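PDB 5I39: L-amino acid deaminase from Proteus vulgaris, which probably catalyses the oxidative deamination of L-amino acids, using FAD as the redox cofactor. Local coordinates for residues A[115-120]-A[287-292]; A[277-282]-A[329-334]; A[52-57]-A[191-196]; A[95-100]-A[143-148]. One frame throughout, in Å; residues are numbered along the deposited sequence.

How the contacts relate
Contacts 1 and 2 each have one segment on the same mixed sheet, in which strands 117-123 and 276-279 are parallel neighbours; their centres lie about 18 Å apart and their nearest atoms about 6 Å apart. Contact 3 sits on the far side of the chain's centre from contact 2, about 37 Å away between centres, and joins helix 47-58 of the FAD-binding unit to helix 189-199. Contact 4 touches contact 1, Y116 OH packing 3.8 Å from K100 O, and along the chain it is nested inside the loop that contact 3 closes. The side chains of Q119, M193 and H97 are about 10, 11 and 13 Å from FAD, so these side chains of contacts 1, 3 and 4 stand off from the cofactor, outside direct contact.

Contact 1: residues A[115-120]-A[287-292]; sequences TYRTQG and EQADGT
The guanidinium of R117 has A289 CB over one face, 3.7 Å above the plane and offset toward the rim, with NH2 the nearest atom at 3.8 Å. At the edge, in plane, a water accepts from R117 NH2 and donates to A289 O. R117 NH1 donates to Y116 O (2.9 Å), which lies almost in the guanidinium plane, and NH2 also forms a salt bridge with D113; together these fix the rotation of the group, whose rim the methyl meets. The same methyl meets T115 CB at 3.9 Å. A289 occupies a type I turn, Q288 to G291, that closes the beta hairpin between strands 283-287 and 293-295; D290 OD1 adds an Asx turn by accepting from T292 N. D185 links the two segments, its backbone N bonded to T115 OG1 and its OD2 to A289 N. Farther along strand 117-123, Q119 stretches out fully, CG anti to the backbone N (chi1 174°), and NE2 donates to E287 O at 2.9 Å. That bond is bent, 137° at the hydrogen, although it falls on a lone pair in the carbonyl plane. A second water accepts from Q119 NE2 and donates to E287 OE1, 2.8 Å from the water oxygen.

Contact 2: residues A[277-282]-A[329-334]; sequences VALPGG and KAEFPA. With EDO (1,2-ethanediol), chain G.
L279 meets F332 at the rim of the ring instead of over a face: its CD1 methyl lies in the ring plane, 3.8 Å from CE2. The same methyl reaches E331 CG at 4.0 Å. One branch of the leucine thus serves both neighbours. No hydrogen bond crosses between the segments. L279 CG stands beside the backbone N, anti to the carbonyl carbon (chi1 -54°), which carries CD1 out from the end of strand 276-279 toward the helix. The leucine meets the glutamate side chain at about a right angle and the phenylalanine on a slant.

E331 offers its aliphatic part to the leucine while its carboxylate turns elsewhere. The chain bends at chi2 (54°), and the two oxygens are taken up by T170 OG1 on OE1 and W172 NE1 on OE2, so a buried carboxylate has a partner on each oxygen. W172 also touches L279, and the F332 ring meets F285 of strand 283-287 edge-to-face. F332, the first residue after helix 318-331 to leave helical backbone angles, turns its ring toward the strand. On another side of that helix the extended chain of K329 points its NZ to a 1,2-ethanediol O1 (2.7 Å), probably a guest from the crystallisation liquor, and E326 holds it too. The contact thus seats the C-terminal end of a helix against the end of strand 276-279, at the hairpin with strand 283-287 in the large mixed sheet of this FAD-dependent oxidoreductase fold.

Contact 3: residues A[52-57]-A[191-196]; sequences TAINLV and FVMAEY
Helix 47-58 is the first helix of the Rossmann-type FAD-binding unit, the crossover of the beta-alpha-beta unit made by parallel strands 40-43 and 63-66, and its I54 meets M193 and Y196 of helix 189-199. I54 does most of the touching with its CD1 methyl, which lies 3.7 Å from Y196 CD2 and 3.8 Å from the terminal CE of M193, a selenomethionine. CD1 comes to the tyrosine at the ring edge, in plane, and the second branch of the isoleucine also takes part, CG2 standing 3.9 Å from Y196 CE2. Both partner side chains cross the isoleucine at about a right angle.

Neither M193 nor Y196 sets out straight at helix 47-58 from its backbone; their ends do the reaching. The selenomethionine chain is folded at chi2 and chi3 (-45° and -52°), which swings CE back to the isoleucine. Beyond the pair, M193 also packs on M106 and V110 of helix 106-110, and Y196 on K109. On an adjacent side of helix 47-58, A53 rests on V63 and I65 of strand 63-66. Helix 189-199 leads into strand 203-205, the parallel neighbour of 63-66 in the mixed six-stranded sheet, so the I54 contact joins two helices by apolar packing, consistent with the helix layer packed against the sheet of a Rossmann-type FAD-binding domain.

Contact 4: residues A[95-100]-A[143-148]; sequences LHHLGK and KNVGSD
With CG of H97 swung anti to the main-chain nitrogen (chi1 -172°), the imidazole projects from helix 90-103 to the loop where V145 and S147 lie; S147 answers with OG likewise anti to its own N (chi1 171°). The serine comes to the ring at an edge: S147 CB stands 3.8 Å from H97 CD2, and S147 OG, in the plane of the ring, is also 3.8 Å from CD2. V145 CG1 approaches NE2 of H97 at 4.0 Å on a slant, the two side chains crossing at about a right angle. The next residue, L98, leans over so that its CD1 reaches S147 OG at 4.0 Å. The serine hydroxyl therefore meets the imidazole edge and a leucine methyl together.

All of these touches are van der Waals, and the polar ends are served by a residue that follows this loop piece: H97 NE2 bonds to I149 O, and S147 OG to I149 N, so the backbone of one residue, I149, serves both side chains. The ring of F93 meets the imidazole with the planes at about 25°, and L98 packs on I149 as well as on V382 of helix 376-392. G146 provides the positive phi turn between V145 and S147. Because a carbonyl oxygen can only accept, the bond to I149 O requires a hydrogen on H97 NE2, and the backbone N of I149 makes S147 OG the acceptor in the other bond; the H97 bond ties helix to loop, the S147 bond shapes the loop itself, and the rest is van der Waals contact.

Contact 1: residues A[115-120]-A[287-292]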
loop_
_atom_site.group_PDB
_atom_site.type_symbol
_atom_site.label_atom_id
_atom_site.label_comp_id
_atom_site.label_asym_id
_atom_site.label_seq_id
_atom_site.Cartn_x
_atom_site.Cartn_y
_atom_site.Cartn_z
ATOM N N THR A 115 3.684 9.701 -9.065
ATOM C CA THR A 115 3.054 10.627 -8.097
ATOM C C THR A 115 3.667 10.579 -6.700
ATOM O O THR A 115 3.254 11.358 -5.841
ATOM C CB THR A 115 1.506 10.572 -7.994
ATOM O OG1 THR A 115 1.077 9.366 -7.350
ATOM C CG2 THR A 115 0.866 10.729 -9.354
ATOM N N TYR A 116 4.670 9.731 -6.461
ATOM C CA TYR A 116 5.287 9.719 -5.141
ATOM C C TYR A 116 5.938 11.069 -4.860
ATOM O O TYR A 116 6.665 11.604 -5.710
ATOM C CB TYR A 116 6.326 8.619 -4.956
ATOM C CG TYR A 116 6.735 8.499 -3.499
ATOM C CD1 TYR A 116 5.903 7.863 -2.585
ATOM C CD2 TYR A 116 7.919 9.059 -3.023
ATOM C CE1 TYR A 116 6.235 7.765 -1.242
ATOM C CE2 TYR A 116 8.266 8.964 -1.680
ATOM C CZ TYR A 116 7.425 8.309 -0.797
ATOM O OH TYR A 116 7.751 8.177 0.533
ATOM N N ARG A 117 5.663 11.599 -3.670
ATOM C CA ARG A 117 6.267 12.835 -3.189
ATOM C C ARG A 117 6.678 12.647 -1.743
ATOM O O ARG A 117 5.976 11.987 -0.975
ATOM C CB ARG A 117 5.266 13.994 -3.248
ATOM C CG ARG A 117 4.729 14.318 -4.633
ATOM C CD ARG A 117 5.768 14.992 -5.510
ATOM N NE ARG A 117 5.223 15.341 -6.824
ATOM C CZ ARG A 117 5.149 14.526 -7.878
ATOM N NH1 ARG A 117 5.605 13.277 -7.819
ATOM N NH2 ARG A 117 4.625 14.973 -9.014
ATOM N N THR A 118 7.807 13.242 -1.376
ATOM C CA THR A 118 8.163 13.399 0.031
ATOM C C THR A 118 7.481 14.683 0.487
ATOM O O THR A 118 7.833 15.779 0.049
ATOM C CB THR A 118 9.681 13.419 0.223
ATOM O OG1 THR A 118 10.203 12.141 -0.153
ATOM C CG2 THR A 118 10.044 13.656 1.670
ATOM N N GLN A 119 6.487 14.513 1.351
ATOM C CA GLN A 119 5.477 15.529 1.626
ATOM C C GLN A 119 5.500 16.090 3.044
ATOM O O GLN A 119 5.334 17.298 3.232
ATOM C CB GLN A 119 4.111 14.907 1.356
ATOM C CG GLN A 119 2.926 15.773 1.718
ATOM C CD GLN A 119 1.642 15.117 1.293
ATOM O OE1 GLN A 119 1.290 14.051 1.796
ATOM N NE2 GLN A 119 0.937 15.732 0.352
ATOM N N GLY A 120 5.636 15.218 4.036
ATOM C CA GLY A 120 5.536 15.631 5.429
ATOM C C GLY A 120 4.121 15.507 5.964
ATOM O O GLY A 120 3.143 15.795 5.266
ATOM N N GLU A 287 -2.689 16.314 0.321
ATOM C CA GLU A 287 -2.607 16.891 -1.015
ATOM C C GLU A 287 -2.033 15.878 -1.999
ATOM O O GLU A 287 -0.991 15.275 -1.747
ATOM C CB GLU A 287 -1.749 18.149 -1.025
ATOM C CG GLU A 287 -1.907 18.923 -2.326
ATOM C CD GLU A 287 -1.021 20.140 -2.437
ATOM O OE1 GLU A 287 -0.060 20.271 -1.656
ATOM O OE2 GLU A 287 -1.289 20.960 -3.338
ATOM N N GLN A 288 -2.725 15.714 -3.123
ATOM C CA GLN A 288 -2.260 14.880 -4.227
ATOM C C GLN A 288 -1.295 15.657 -5.119
ATOM O O GLN A 288 -1.156 16.874 -4.998
ATOM C CB GLN A 288 -3.450 14.397 -5.052
ATOM C CG GLN A 288 -4.439 13.558 -4.269
ATOM C CD GLN A 288 -5.017 12.435 -5.109
ATOM O OE1 GLN A 288 -5.612 12.658 -6.166
ATOM N NE2 GLN A 288 -4.833 11.229 -4.664
ATOM N N ALA A 289 -0.640 14.949 -6.033
ATOM C CA ALA A 289 0.392 15.552 -6.877
ATOM C C ALA A 289 -0.149 16.631 -7.815
ATOM O O ALA A 289 0.600 17.512 -8.231
ATOM C CB ALA A 289 1.126 14.477 -7.665
ATOM N N ASP A 290 -1.445 16.562 -8.127
ATOM C CA ASP A 290 -2.112 17.563 -8.970
ATOM C C ASP A 290 -2.839 18.669 -8.197
ATOM O O ASP A 290 -3.549 19.463 -8.801
ATOM C CB ASP A 290 -3.085 16.869 -9.943
ATOM C CG ASP A 290 -4.268 16.204 -9.245
ATOM O OD1 ASP A 290 -4.292 16.141 -7.996
ATOM O OD2 ASP A 290 -5.174 15.734 -9.961
ATOM N N GLY A 291 -2.689 18.710 -6.873
ATOM C CA GLY A 291 -3.325 19.740 -6.051
ATOM C C GLY A 291 -4.739 19.438 -5.586
ATOM O O GLY A 291 -5.319 20.239 -4.861
ATOM N N THR A 292 -5.307 18.303 -5.992
ATOM C CA THR A 292 -6.537 17.806 -5.376
ATOM C C THR A 292 -6.189 17.287 -3.978
ATOM O O THR A 292 -5.010 17.141 -3.638
ATOM C CB THR A 292 -7.207 16.705 -6.223
ATOM O OG1 THR A 292 -6.315 15.598 -6.389
ATOM C CG2 THR A 292 -7.617 17.246 -7.596
HETATM O O HOH W 1 3.202 17.384 -9.607
HETATM O O HOH W 2 1.730 18.570 -0.340
#

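Contact 2: residues A[277-282]-A[329-334]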
loop_
_atom_site.group_PDB
_atom_site.type_symbol
_atom_site.label_atom_id
_atom_site.label_comp_id
_atom_site.label_asym_id
_atom_site.label_seq_id
_atom_site.Cartn_x
_atom_site.Cartn_y
_atom_site.Cartn_z
ATOM N N VAL A 277 -2.256 16.056 6.875
ATOM C CA VAL A 277 -2.691 16.562 8.174
ATOM C C VAL A 277 -3.633 15.554 8.820
ATOM O O VAL A 277 -4.496 14.988 8.149
ATOM C CB VAL A 277 -3.385 17.932 8.002
ATOM C CG1 VAL A 277 -4.077 18.391 9.281
ATOM C CG2 VAL A 277 -2.371 18.973 7.551
ATOM N N ALA A 278 -3.459 15.356 10.126
ATOM C CA ALA A 278 -4.306 14.478 10.931
ATOM C C ALA A 278 -4.579 15.173 12.259
ATOM O O ALA A 278 -3.643 15.462 13.014
ATOM C CB ALA A 278 -3.621 13.143 11.160
ATOM N N LEU A 279 -5.851 15.453 12.533
ATOM C CA LEU A 279 -6.238 16.233 13.710
ATOM C C LEU A 279 -7.320 15.538 14.518
ATOM O O LEU A 279 -8.110 14.770 13.959
ATOM C CB LEU A 279 -6.774 17.609 13.300
ATOM C CG LEU A 279 -5.867 18.455 12.412
ATOM C CD1 LEU A 279 -6.618 19.644 11.838
ATOM C CD2 LEU A 279 -4.649 18.917 13.195
ATOM N N PRO A 280 -7.391 15.834 15.832
ATOM C CA PRO A 280 -8.553 15.455 16.638
ATOM C C PRO A 280 -9.861 15.892 15.987
ATOM O O PRO A 280 -9.885 16.882 15.257
ATOM C CB PRO A 280 -8.334 16.218 17.946
ATOM C CG PRO A 280 -6.857 16.346 18.052
ATOM C CD PRO A 280 -6.377 16.535 16.644
ATOM N N GLY A 281 -10.927 15.151 16.261
ATOM C CA GLY A 281 -12.211 15.346 15.586
ATOM C C GLY A 281 -12.297 14.649 14.238
ATOM O O GLY A 281 -13.209 14.923 13.460
ATOM N N GLY A 282 -11.355 13.747 13.967
ATOM C CA GLY A 282 -11.345 12.951 12.746
ATOM C C GLY A 282 -11.129 13.725 11.461
ATOM O O GLY A 282 -11.773 13.437 10.458
ATOM N N LYS A 329 -14.169 21.570 6.175
ATOM C CA LYS A 329 -14.344 22.951 5.727
ATOM C C LYS A 329 -14.451 23.945 6.883
ATOM O O LYS A 329 -13.984 25.076 6.766
ATOM C CB LYS A 329 -15.573 23.058 4.822
ATOM C CG LYS A 329 -15.382 22.359 3.488
ATOM C CD LYS A 329 -16.694 22.145 2.758
ATOM C CE LYS A 329 -16.476 21.341 1.489
ATOM N NZ LYS A 329 -17.743 21.065 0.772
ATOM N N ALA A 330 -15.058 23.525 7.990
ATOM C CA ALA A 330 -15.125 24.364 9.191
ATOM C C ALA A 330 -13.732 24.600 9.782
ATOM O O ALA A 330 -13.419 25.704 10.216
ATOM C CB ALA A 330 -16.040 23.742 10.232
ATOM N N GLU A 331 -12.898 23.563 9.779
ATOM C CA GLU A 331 -11.542 23.670 10.318
ATOM C C GLU A 331 -10.583 24.376 9.359
ATOM O O GLU A 331 -9.694 25.104 9.800
ATOM C CB GLU A 331 -11.007 22.290 10.703
ATOM C CG GLU A 331 -9.634 22.293 11.374
ATOM C CD GLU A 331 -9.543 23.196 12.595
ATOM O OE1 GLU A 331 -10.540 23.326 13.338
ATOM O OE2 GLU A 331 -8.465 23.785 12.813
ATOM N N PHE A 332 -10.761 24.143 8.060
ATOM C CA PHE A 332 -9.956 24.775 7.013
ATOM C C PHE A 332 -10.882 25.381 5.959
ATOM O O PHE A 332 -11.202 24.727 4.961
ATOM C CB PHE A 332 -9.006 23.754 6.381
ATOM C CG PHE A 332 -7.819 23.426 7.237
ATOM C CD1 PHE A 332 -6.674 24.215 7.186
ATOM C CD2 PHE A 332 -7.844 22.339 8.102
ATOM C CE1 PHE A 332 -5.574 23.921 7.979
ATOM C CE2 PHE A 332 -6.747 22.044 8.900
ATOM C CZ PHE A 332 -5.614 22.835 8.839
ATOM N N PRO A 333 -11.320 26.642 6.178
ATOM C CA PRO A 333 -12.196 27.334 5.219
ATOM C C PRO A 333 -11.632 27.473 3.803
ATOM O O PRO A 333 -12.395 27.725 2.874
ATOM C CB PRO A 333 -12.407 28.708 5.866
ATOM C CG PRO A 333 -12.230 28.463 7.324
ATOM C CD PRO A 333 -11.145 27.434 7.412
ATOM N N ALA A 334 -10.323 27.278 3.635
ATOM C CA ALA A 334 -9.724 27.128 2.304
ATOM C C ALA A 334 -10.429 26.092 1.416
ATOM O O ALA A 334 -10.400 26.221 0.198
ATOM C CB ALA A 334 -8.249 26.777 2.428
HETATM C C1 EDO G . -20.385 18.941 2.080
HETATM O O1 EDO G . -19.388 19.837 2.574
HETATM C C2 EDO G . -21.283 19.653 1.071
HETATM O O2 EDO G . -20.536 20.212 -0.019
#

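Contact 3: residues A[52-57]-A[191-196]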
loop_
_atom_site.group_PDB
_atom_site.type_symbol
_atom_site.label_atom_id
_atom_site.label_comp_id
_atom_site.label_asym_id
_atom_site.label_seq_id
_atom_site.Cartn_x
_atom_site.Cartn_y
_atom_site.Cartn_z
ATOM N N THR A 52 6.648 -7.608 -6.443
ATOM C CA THR A 52 7.377 -8.870 -6.314
ATOM C C THR A 52 7.866 -9.358 -7.681
ATOM O O THR A 52 9.010 -9.787 -7.805
ATOM C CB THR A 52 6.540 -9.947 -5.601
ATOM O OG1 THR A 52 6.092 -9.446 -4.337
ATOM C CG2 THR A 52 7.371 -11.184 -5.337
ATOM N N ALA A 53 7.008 -9.278 -8.693
ATOM C CA ALA A 53 7.386 -9.656 -10.058
ATOM C C ALA A 53 8.584 -8.859 -10.570
ATOM O O ALA A 53 9.514 -9.426 -11.139
ATOM C CB ALA A 53 6.204 -9.490 -10.997
ATOM N N ILE A 54 8.569 -7.549 -10.348
ATOM C CA ILE A 54 9.695 -6.702 -10.739
ATOM C C ILE A 54 10.992 -7.169 -10.069
ATOM O O ILE A 54 12.034 -7.283 -10.718
ATOM C CB ILE A 54 9.420 -5.225 -10.389
ATOM C CG1 ILE A 54 8.345 -4.655 -11.323
ATOM C CG2 ILE A 54 10.688 -4.380 -10.488
ATOM C CD1 ILE A 54 7.681 -3.394 -10.808
ATOM N N ASN A 55 10.916 -7.425 -8.767
ATOM C CA ASN A 55 12.079 -7.872 -8.015
ATOM C C ASN A 55 12.640 -9.193 -8.562
ATOM O O ASN A 55 13.852 -9.352 -8.699
ATOM C CB ASN A 55 11.708 -7.994 -6.539
ATOM C CG ASN A 55 12.914 -8.196 -5.644
ATOM O OD1 ASN A 55 13.423 -9.302 -5.523
ATOM N ND2 ASN A 55 13.367 -7.127 -5.001
ATOM N N LEU A 56 11.748 -10.119 -8.897
ATOM C CA LEU A 56 12.162 -11.411 -9.445
ATOM C C LEU A 56 12.798 -11.311 -10.832
ATOM O O LEU A 56 13.786 -11.994 -11.103
ATOM C CB LEU A 56 10.972 -12.361 -9.468
ATOM C CG LEU A 56 10.503 -12.792 -8.078
ATOM C CD1 LEU A 56 9.091 -13.344 -8.152
ATOM C CD2 LEU A 56 11.442 -13.821 -7.459
ATOM N N VAL A 57 12.258 -10.458 -11.701
ATOM C CA VAL A 57 12.846 -10.270 -13.031
ATOM C C VAL A 57 14.261 -9.688 -12.923
ATOM O O VAL A 57 15.150 -10.070 -13.684
ATOM C CB VAL A 57 11.943 -9.413 -13.947
ATOM C CG1 VAL A 57 12.671 -8.980 -15.214
ATOM C CG2 VAL A 57 10.686 -10.186 -14.306
ATOM N N PHE A 191 -0.586 1.843 -11.398
ATOM C CA PHE A 191 -0.678 1.752 -12.857
ATOM C C PHE A 191 0.676 2.021 -13.505
ATOM O O PHE A 191 1.078 1.305 -14.421
ATOM C CB PHE A 191 -1.765 2.689 -13.384
ATOM C CG PHE A 191 -3.117 2.399 -12.793
ATOM C CD1 PHE A 191 -3.881 1.330 -13.256
ATOM C CD2 PHE A 191 -3.602 3.153 -11.730
ATOM C CE1 PHE A 191 -5.114 1.041 -12.687
ATOM C CE2 PHE A 191 -4.828 2.866 -11.156
ATOM C CZ PHE A 191 -5.587 1.813 -11.638
ATOM N N VAL A 192 1.392 3.027 -13.013
ATOM C CA VAL A 192 2.758 3.275 -13.474
ATOM C C VAL A 192 3.648 2.057 -13.187
ATOM O O VAL A 192 4.431 1.642 -14.039
ATOM C CB VAL A 192 3.326 4.573 -12.856
ATOM C CG1 VAL A 192 4.822 4.714 -13.107
ATOM C CG2 VAL A 192 2.593 5.778 -13.435
HETATM N N MSE A 193 3.509 1.467 -12.003
HETATM C CA MSE A 193 4.323 0.295 -11.656
HETATM C C MSE A 193 3.996 -0.890 -12.540
HETATM O O MSE A 193 4.899 -1.630 -12.928
HETATM C CB MSE A 193 4.186 -0.100 -10.187
HETATM C CG MSE A 193 4.638 0.955 -9.173
HETATM SE SE MSE A 193 6.351 1.818 -9.616
HETATM C CE MSE A 193 7.503 0.256 -9.905
ATOM N N ALA A 194 2.720 -1.081 -12.876
ATOM C CA ALA A 194 2.323 -2.175 -13.772
ATOM C C ALA A 194 2.891 -2.019 -15.183
ATOM O O ALA A 194 3.365 -2.995 -15.770
ATOM C CB ALA A 194 0.813 -2.293 -13.836
ATOM N N GLU A 195 2.833 -0.810 -15.732
ATOM C CA GLU A 195 3.397 -0.555 -17.062
ATOM C C GLU A 195 4.904 -0.792 -17.054
ATOM O O GLU A 195 5.458 -1.349 -18.001
ATOM C CB GLU A 195 3.089 0.864 -17.543
ATOM C CG GLU A 195 1.658 1.081 -17.991
ATOM C CD GLU A 195 1.280 0.292 -19.225
ATOM O OE1 GLU A 195 1.983 -0.678 -19.577
ATOM O OE2 GLU A 195 0.260 0.650 -19.844
ATOM N N TYR A 196 5.560 -0.372 -15.977
ATOM C CA TYR A 196 6.987 -0.611 -15.813
ATOM C C TYR A 196 7.292 -2.111 -15.751
ATOM O O TYR A 196 8.208 -2.584 -16.419
ATOM C CB TYR A 196 7.493 0.107 -14.569
ATOM C CG TYR A 196 8.942 -0.156 -14.231
ATOM C CD1 TYR A 196 9.976 0.404 -14.981
ATOM C CD2 TYR A 196 9.278 -0.951 -13.141
ATOM C CE1 TYR A 196 11.306 0.174 -14.652
ATOM C CE2 TYR A 196 10.598 -1.190 -12.802
ATOM C CZ TYR A 196 11.610 -0.627 -13.554
ATOM O OH TYR A 196 12.915 -0.880 -13.184
#

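Contact 4: residues A[95-100]-A[143-148]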
loop_
_atom_site.group_PDB
_atom_site.type_symbol
_atom_site.label_atom_id
_atom_site.label_comp_id
_atom_site.label_asym_id
_atom_site.label_seq_id
_atom_site.Cartn_x
_atom_site.Cartn_y
_atom_site.Cartn_z
ATOM N N LEU A 95 10.278 -2.112 7.853
ATOM C CA LEU A 95 9.538 -2.349 6.625
ATOM C C LEU A 95 9.006 -1.024 6.044
ATOM O O LEU A 95 9.088 -0.782 4.839
ATOM C CB LEU A 95 8.403 -3.332 6.905
ATOM C CG LEU A 95 7.665 -3.920 5.711
ATOM C CD1 LEU A 95 8.545 -4.866 4.912
ATOM C CD2 LEU A 95 6.439 -4.662 6.206
ATOM N N HIS A 96 8.498 -0.164 6.921
ATOM C CA HIS A 96 8.001 1.155 6.516
ATOM C C HIS A 96 9.097 2.187 6.265
ATOM O O HIS A 96 9.012 2.967 5.317
ATOM C CB HIS A 96 7.014 1.668 7.552
ATOM C CG HIS A 96 5.722 0.932 7.531
ATOM N ND1 HIS A 96 4.508 1.574 7.545
ATOM C CD2 HIS A 96 5.451 -0.389 7.441
ATOM C CE1 HIS A 96 3.541 0.679 7.493
ATOM N NE2 HIS A 96 4.085 -0.521 7.420
ATOM N N HIS A 97 10.114 2.188 7.115
ATOM C CA HIS A 97 11.230 3.133 7.020
ATOM C C HIS A 97 11.999 2.916 5.712
ATOM O O HIS A 97 12.268 3.865 4.965
ATOM C CB HIS A 97 12.118 2.925 8.245
ATOM C CG HIS A 97 13.214 3.920 8.413
ATOM N ND1 HIS A 97 12.985 5.253 8.686
ATOM C CD2 HIS A 97 14.557 3.751 8.427
ATOM C CE1 HIS A 97 14.151 5.861 8.837
ATOM N NE2 HIS A 97 15.116 4.974 8.683
ATOM N N LEU A 98 12.332 1.659 5.434
ATOM C CA LEU A 98 12.973 1.289 4.171
ATOM C C LEU A 98 12.009 1.399 2.983
ATOM O O LEU A 98 12.423 1.750 1.884
ATOM C CB LEU A 98 13.567 -0.123 4.242
ATOM C CG LEU A 98 14.936 -0.285 4.908
ATOM C CD1 LEU A 98 14.953 0.190 6.350
ATOM C CD2 LEU A 98 15.364 -1.741 4.825
ATOM N N GLY A 99 10.735 1.090 3.199
ATOM C CA GLY A 99 9.730 1.248 2.152
ATOM C C GLY A 99 9.681 2.672 1.622
ATOM O O GLY A 99 9.728 2.896 0.412
ATOM N N LYS A 100 9.611 3.638 2.534
ATOM C CA LYS A 100 9.650 5.052 2.152
ATOM C C LYS A 100 10.934 5.403 1.400
ATOM O O LYS A 100 10.901 6.108 0.399
ATOM C CB LYS A 100 9.560 5.944 3.383
ATOM C CG LYS A 100 8.200 5.977 4.059
ATOM C CD LYS A 100 8.298 6.454 5.503
ATOM C CE LYS A 100 8.996 7.797 5.629
ATOM N NZ LYS A 100 9.137 8.155 7.060
ATOM N N LYS A 143 16.846 6.316 19.762
ATOM C CA LYS A 143 17.959 5.675 20.474
ATOM C C LYS A 143 18.503 4.444 19.746
ATOM O O LYS A 143 19.638 4.043 19.981
ATOM C CB LYS A 143 17.542 5.306 21.894
ATOM C CG LYS A 143 17.261 6.524 22.753
ATOM C CD LYS A 143 16.990 6.161 24.201
ATOM C CE LYS A 143 15.653 5.463 24.391
ATOM N NZ LYS A 143 15.458 5.115 25.823
ATOM N N ASN A 144 17.696 3.850 18.869
ATOM C CA ASN A 144 18.108 2.681 18.100
ATOM C C ASN A 144 17.283 2.602 16.818
ATOM O O ASN A 144 16.294 1.876 16.742
ATOM C CB ASN A 144 17.952 1.412 18.956
ATOM C CG ASN A 144 18.487 0.161 18.275
ATOM O OD1 ASN A 144 19.144 0.232 17.236
ATOM N ND2 ASN A 144 18.210 -0.996 18.869
ATOM N N VAL A 145 17.687 3.364 15.806
ATOM C CA VAL A 145 16.891 3.459 14.575
ATOM C C VAL A 145 16.837 2.103 13.863
ATOM O O VAL A 145 15.779 1.697 13.373
ATOM C CB VAL A 145 17.394 4.574 13.632
ATOM C CG1 VAL A 145 16.618 4.579 12.319
ATOM C CG2 VAL A 145 17.254 5.934 14.307
ATOM N N GLY A 146 17.973 1.407 13.834
ATOM C CA GLY A 146 18.075 0.095 13.189
ATOM C C GLY A 146 18.404 0.169 11.708
ATOM O O GLY A 146 18.340 -0.836 11.003
ATOM N N SER A 147 18.775 1.360 11.250
ATOM C CA SER A 147 19.066 1.625 9.849
ATOM C C SER A 147 19.929 2.870 9.771
ATOM O O SER A 147 19.812 3.755 10.624
ATOM C CB SER A 147 17.766 1.872 9.078
ATOM O OG SER A 147 18.009 2.329 7.755
ATOM N N ASP A 148 20.773 2.934 8.741
ATOM C CA ASP A 148 21.550 4.144 8.448
ATOM C C ASP A 148 20.735 5.199 7.689
ATOM O O ASP A 148 21.198 6.322 7.511
ATOM C CB ASP A 148 22.875 3.824 7.720
ATOM C CG ASP A 148 22.684 3.121 6.373
ATOM O OD1 ASP A 148 21.538 2.875 5.944
ATOM O OD2 ASP A 148 23.712 2.802 5.738
#